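Local atomic coordinates of replicase polyprotein 1a (Avian infectious bronchitis virus, PDB entry 3LD1), a protein that is cut into the non-structural proteins of coronavirus replication, this fragment being part of nsp2, whose own role remains unclear. Residues R2-V7 with L58-G63; G286-T291 with G343-H348. The protein carries 3 engineered substitutions. All coordinates share one frame; numbering follows the deposited sequence.

Interaction 1: residues R2-V7 with L58-G63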
loop_
_atom_site.group_PDB
_atom_site.type_symbol
_atom_site.label_atom_id
_atom_site.label_comp_id
_atom_site.label_asym_id
_atom_site.label_seq_id
_atom_site.Cartn_x
_atom_site.Cartn_y
_atom_site.Cartn_z
ATOM N N ARG A 2 21.368 -17.550 33.715
ATOM C CA ARG A 2 21.603 -16.142 33.278
ATOM C C ARG A 2 20.661 -15.147 33.968
ATOM O O ARG A 2 19.616 -15.536 34.511
ATOM C CB ARG A 2 21.421 -15.965 31.768
ATOM C CG ARG A 2 21.316 -17.251 30.964
ATOM C CD ARG A 2 20.823 -16.930 29.566
ATOM N NE ARG A 2 21.626 -15.867 28.964
ATOM C CZ ARG A 2 22.614 -16.096 28.101
ATOM N NH1 ARG A 2 22.904 -17.340 27.737
ATOM N NH2 ARG A 2 23.312 -15.089 27.594
ATOM N N ASP A 3 21.031 -13.864 33.945
ATOM C CA ASP A 3 20.155 -12.802 34.494
ATOM C C ASP A 3 19.005 -12.487 33.574
ATOM O O ASP A 3 19.190 -12.215 32.364
ATOM C CB ASP A 3 20.897 -11.504 34.732
ATOM C CG ASP A 3 21.810 -11.582 35.898
ATOM O OD1 ASP A 3 22.103 -12.713 36.345
ATOM O OD2 ASP A 3 22.237 -10.508 36.367
ATOM N N VAL A 4 17.824 -12.544 34.172
ATOM C CA VAL A 4 16.598 -12.192 33.484
ATOM C C VAL A 4 16.300 -10.721 33.858
ATOM O O VAL A 4 16.062 -10.418 35.026
ATOM C CB VAL A 4 15.449 -13.174 33.851
ATOM C CG1 VAL A 4 14.291 -13.011 32.894
ATOM C CG2 VAL A 4 15.962 -14.626 33.820
ATOM N N ILE A 5 16.383 -9.810 32.879
ATOM C CA ILE A 5 16.124 -8.394 33.143
ATOM C C ILE A 5 14.605 -8.157 33.273
ATOM O O ILE A 5 13.848 -8.380 32.339
ATOM C CB ILE A 5 16.839 -7.454 32.105
ATOM C CG1 ILE A 5 18.367 -7.632 32.219
ATOM C CG2 ILE A 5 16.424 -5.956 32.293
ATOM C CD1 ILE A 5 18.893 -8.708 31.325
ATOM N N LEU A 6 14.179 -7.716 34.450
ATOM C CA LEU A 6 12.775 -7.424 34.644
ATOM C C LEU A 6 12.366 -6.009 34.152
ATOM O O LEU A 6 12.787 -5.013 34.728
ATOM C CB LEU A 6 12.359 -7.639 36.109
ATOM C CG LEU A 6 12.786 -8.998 36.743
ATOM C CD1 LEU A 6 12.440 -8.884 38.249
ATOM C CD2 LEU A 6 12.168 -10.294 36.036
ATOM N N VAL A 7 11.558 -5.908 33.091
ATOM C CA VAL A 7 11.266 -4.589 32.608
ATOM C C VAL A 7 9.815 -4.248 32.725
ATOM O O VAL A 7 8.940 -4.910 32.155
ATOM C CB VAL A 7 11.948 -4.186 31.253
ATOM C CG1 VAL A 7 12.671 -5.342 30.582
ATOM C CG2 VAL A 7 11.010 -3.513 30.389
ATOM N N LEU A 58 23.083 -11.778 23.734
ATOM C CA LEU A 58 21.735 -12.232 23.978
ATOM C C LEU A 58 21.355 -11.835 25.403
ATOM O O LEU A 58 22.107 -12.133 26.325
ATOM C CB LEU A 58 21.693 -13.754 23.843
ATOM C CG LEU A 58 20.422 -14.521 24.263
ATOM C CD1 LEU A 58 19.158 -13.950 23.582
ATOM C CD2 LEU A 58 20.572 -16.004 23.894
ATOM N N PHE A 59 20.227 -11.152 25.617
ATOM C CA PHE A 59 19.755 -11.049 27.017
ATOM C C PHE A 59 18.417 -11.692 27.080
ATOM O O PHE A 59 17.774 -11.948 26.036
ATOM C CB PHE A 59 19.650 -9.622 27.583
ATOM C CG PHE A 59 20.977 -8.867 27.653
ATOM C CD1 PHE A 59 21.571 -8.599 28.876
ATOM C CD2 PHE A 59 21.596 -8.370 26.484
ATOM C CE1 PHE A 59 22.779 -7.865 28.933
ATOM C CE2 PHE A 59 22.791 -7.652 26.522
ATOM C CZ PHE A 59 23.391 -7.391 27.744
ATOM N N LEU A 60 18.004 -11.954 28.306
ATOM C CA LEU A 60 16.653 -12.392 28.546
ATOM C C LEU A 60 15.903 -11.258 29.270
ATOM O O LEU A 60 16.463 -10.666 30.236
ATOM C CB LEU A 60 16.665 -13.640 29.419
ATOM C CG LEU A 60 17.675 -14.759 29.109
ATOM C CD1 LEU A 60 17.435 -15.899 30.139
ATOM C CD2 LEU A 60 17.680 -15.259 27.622
ATOM N N LEU A 61 14.659 -10.986 28.820
ATOM C CA LEU A 61 13.776 -9.991 29.457
ATOM C C LEU A 61 12.486 -10.602 29.951
ATOM O O LEU A 61 12.081 -11.643 29.509
ATOM C CB LEU A 61 13.463 -8.800 28.526
ATOM C CG LEU A 61 14.588 -8.171 27.684
ATOM C CD1 LEU A 61 14.091 -7.502 26.424
ATOM C CD2 LEU A 61 15.396 -7.223 28.470
ATOM N N LYS A 62 11.849 -9.891 30.851
ATOM C CA LYS A 62 10.562 -10.235 31.392
ATOM C C LYS A 62 9.764 -8.966 31.827
ATOM O O LYS A 62 10.185 -8.227 32.746
ATOM C CB LYS A 62 10.786 -11.091 32.617
ATOM C CG LYS A 62 9.546 -11.815 33.071
ATOM C CD LYS A 62 9.666 -12.233 34.511
ATOM C CE LYS A 62 8.641 -13.237 34.815
ATOM N NZ LYS A 62 9.290 -14.519 34.463
ATOM N N GLY A 63 8.625 -8.722 31.176
ATOM C CA GLY A 63 7.819 -7.582 31.537
ATOM C C GLY A 63 7.168 -7.840 32.871
ATOM O O GLY A 63 6.663 -8.947 33.118
#
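Ile-5 is bonded to the 58-63 strand through both its N and its O, a clear case of parallel pairing at the centre of a four-stranded mixed sheet near the N-terminus. Its N donates to Leu-60 O (2.8 Å), and its O accepts from Lys-62 N (2.9 Å), so the two bonds straddle Leu-61. Two residues on, Val-7 N reaches Lys-62 O at 2.7 Å, arriving well above the carbonyl plane (39° out of it). Weaker CA-H...O contacts add to these, among them Leu-61 CA to Ile-5 O.

Apolar packing differs between the two faces. On the face of Ile-5, Val-7 and Leu-61, the CD2 branch of Leu-61 touches both Ile-5 CB and Val-7 CG1, each at 3.9 Å. With chi1 at -63° and chi2 at 90°, Ile-5 CD1 lands 3.6 Å from Phe-59 CD1. Ile-88 and Phe-89 of helix 82-89, together with Phe-40 and Leu-44 of helix 30-46, cover this buried side.

The other face mixes aliphatic and charged chains. Leu-6 and Lys-62 run side by side, Leu-6 CD2 against Lys-62 CD at 3.5 Å, while Arg-2 crosses Leu-60 at about a right angle, Arg-2 CD meeting Leu-60 CD1 at 3.6 Å.

Interaction 2: residues G286-T291 with G343-H348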
loop_
_atom_site.group_PDB
_atom_site.type_symbol
_atom_site.label_atom_id
_atom_site.label_comp_id
_atom_site.label_asym_id
_atom_site.label_seq_id
_atom_site.Cartn_x
_atom_site.Cartn_y
_atom_site.Cartn_z
ATOM N N GLY A 286 -1.514 -3.144 -17.845
ATOM C CA GLY A 286 -1.392 -3.362 -16.450
ATOM C C GLY A 286 -2.121 -4.623 -16.120
ATOM O O GLY A 286 -2.194 -5.538 -16.946
ATOM N N ASN A 287 -2.642 -4.744 -14.913
ATOM C CA ASN A 287 -3.165 -6.065 -14.577
ATOM C C ASN A 287 -4.639 -6.209 -14.919
ATOM O O ASN A 287 -5.478 -5.363 -14.481
ATOM C CB ASN A 287 -2.893 -6.434 -13.095
ATOM C CG ASN A 287 -1.480 -6.156 -12.682
ATOM O OD1 ASN A 287 -1.223 -5.316 -11.811
ATOM N ND2 ASN A 287 -0.545 -6.814 -13.340
ATOM N N ALA A 288 -4.958 -7.262 -15.676
ATOM C CA ALA A 288 -6.336 -7.503 -16.174
ATOM C C ALA A 288 -6.819 -8.890 -15.752
ATOM O O ALA A 288 -6.015 -9.847 -15.726
ATOM C CB ALA A 288 -6.364 -7.414 -17.664
ATOM N N LYS A 289 -8.104 -9.010 -15.435
ATOM C CA LYS A 289 -8.749 -10.312 -15.423
ATOM C C LYS A 289 -9.497 -10.478 -16.741
ATOM O O LYS A 289 -10.032 -9.521 -17.311
ATOM C CB LYS A 289 -9.764 -10.473 -14.279
ATOM C CG LYS A 289 -9.361 -9.954 -12.879
ATOM C CD LYS A 289 -8.497 -10.942 -12.130
ATOM C CE LYS A 289 -8.165 -10.507 -10.702
ATOM N NZ LYS A 289 -9.368 -10.831 -9.792
ATOM N N GLY A 290 -9.586 -11.718 -17.183
ATOM C CA GLY A 290 -10.309 -12.077 -18.379
ATOM C C GLY A 290 -10.069 -13.547 -18.719
ATOM O O GLY A 290 -9.592 -14.326 -17.889
ATOM N N THR A 291 -10.424 -13.925 -19.947
ATOM C CA THR A 291 -10.384 -15.299 -20.380
ATOM C C THR A 291 -9.526 -15.372 -21.615
ATOM O O THR A 291 -9.715 -14.619 -22.561
ATOM C CB THR A 291 -11.822 -15.841 -20.584
ATOM O OG1 THR A 291 -12.497 -15.846 -19.303
ATOM C CG2 THR A 291 -11.813 -17.314 -21.108
ATOM N N GLY A 343 -5.970 -8.867 -28.397
ATOM C CA GLY A 343 -5.196 -10.036 -28.883
ATOM C C GLY A 343 -6.137 -11.242 -28.749
ATOM O O GLY A 343 -7.192 -11.272 -29.396
ATOM N N ASN A 344 -5.798 -12.188 -27.849
ATOM C CA ASN A 344 -6.497 -13.454 -27.594
ATOM C C ASN A 344 -6.971 -13.463 -26.160
ATOM O O ASN A 344 -7.106 -14.487 -25.497
ATOM C CB ASN A 344 -5.588 -14.667 -27.825
ATOM C CG ASN A 344 -5.396 -15.036 -29.335
ATOM O OD1 ASN A 344 -4.335 -15.472 -29.749
ATOM N ND2 ASN A 344 -6.414 -14.887 -30.116
ATOM N N PHE A 345 -7.190 -12.292 -25.642
ATOM C CA PHE A 345 -7.662 -12.174 -24.291
ATOM C C PHE A 345 -9.114 -11.539 -24.339
ATOM O O PHE A 345 -9.358 -10.490 -24.987
ATOM C CB PHE A 345 -6.658 -11.357 -23.497
ATOM C CG PHE A 345 -6.779 -11.544 -21.995
ATOM C CD1 PHE A 345 -7.328 -10.562 -21.206
ATOM C CD2 PHE A 345 -6.337 -12.708 -21.382
ATOM C CE1 PHE A 345 -7.435 -10.741 -19.797
ATOM C CE2 PHE A 345 -6.453 -12.892 -20.026
ATOM C CZ PHE A 345 -6.989 -11.893 -19.238
ATOM N N ALA A 346 -10.076 -12.195 -23.708
ATOM C CA ALA A 346 -11.428 -11.677 -23.711
ATOM C C ALA A 346 -11.720 -11.219 -22.315
ATOM O O ALA A 346 -11.384 -11.907 -21.308
ATOM C CB ALA A 346 -12.420 -12.728 -24.128
ATOM N N LEU A 347 -12.307 -10.051 -22.223
ATOM C CA LEU A 347 -12.664 -9.523 -20.910
ATOM C C LEU A 347 -14.068 -9.941 -20.533
ATOM O O LEU A 347 -14.829 -10.342 -21.393
ATOM C CB LEU A 347 -12.666 -8.040 -21.030
ATOM C CG LEU A 347 -11.438 -7.206 -20.712
ATOM C CD1 LEU A 347 -10.002 -7.830 -20.956
ATOM C CD2 LEU A 347 -11.625 -5.975 -21.459
ATOM N N HIS A 348 -14.455 -9.834 -19.269
ATOM C CA HIS A 348 -15.766 -10.398 -18.967
ATOM C C HIS A 348 -16.977 -9.410 -19.092
ATOM O O HIS A 348 -18.027 -9.653 -18.475
ATOM C CB HIS A 348 -15.763 -11.083 -17.606
ATOM C CG HIS A 348 -14.678 -12.090 -17.433
ATOM N ND1 HIS A 348 -14.081 -12.323 -16.216
ATOM C CD2 HIS A 348 -14.099 -12.942 -18.303
ATOM C CE1 HIS A 348 -13.180 -13.282 -16.339
ATOM N NE2 HIS A 348 -13.152 -13.653 -17.605
HETATM O O HOH W 1 -12.703 -8.801 -17.330
#
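Thr-291 and Ala-346 form an antiparallel hydrogen-bonded pair, Thr-291 N donating to Ala-346 O at 2.6 Å and Ala-346 N to Thr-291 O at 2.7 Å, both nearly straight. Just before this pair Gly-290 is almost fully extended, and its CA comes within 3.1 Å of Ala-346 O; a side chain at this position would run into that oxygen and the Phe-345 ring.

Two rings approach Gly-290 from opposite sides. Phe-345, whose CG stands opposite its backbone N (chi1 -161°), brings CZ to 3.3 Å from Gly-290 N; the peptide N of Thr-291 lies over one face of this ring, offset toward the rim, and the carbonyl carbon of Lys-289 sits at its edge. Ala-288 CB adds an apolar touch to Phe-345 CE1. Such pairing opens strand 291-298 against strand 345-355, within the mixed sheet of the C-terminal part of the chain; Asn-344 extends it through a backbone bond to Val-293, while Leu-347 bonds to Pro-340 of the adjoining strand.

From the other side His-348 points NE2 at the threonine hydroxyl. Thr-291 OG1 is swung beside its own N (chi1 -64°) and meets His-348 NE2 at 2.8 Å, near the plane of the imidazole, in a hydrogen bond that either group could donate. A single water joins the backbones nearby: it donates to Lys-289 O and accepts from His-348 N, 2.8 Å from each.

Two ways of pairing strands lie on opposite sides of the chain's centre, their own centres about 57 Å apart, without touching. Interaction 1 joins two inner strands of a small sheet; one face is buried under helices, the other is more open, and aliphatic side chains supply most of the packing between the strands. Interaction 2 marks instead where a loop becomes a strand, and only one residue pair is matched there; rings, a hydroxyl-imidazole bond and a bridging water take over from aliphatic contacts. Both are partly buried, but they share no element. Helices occupy half the residues between the segments of 2-7 and 58-63, whereas none lies between those of 286-291 and 343-348.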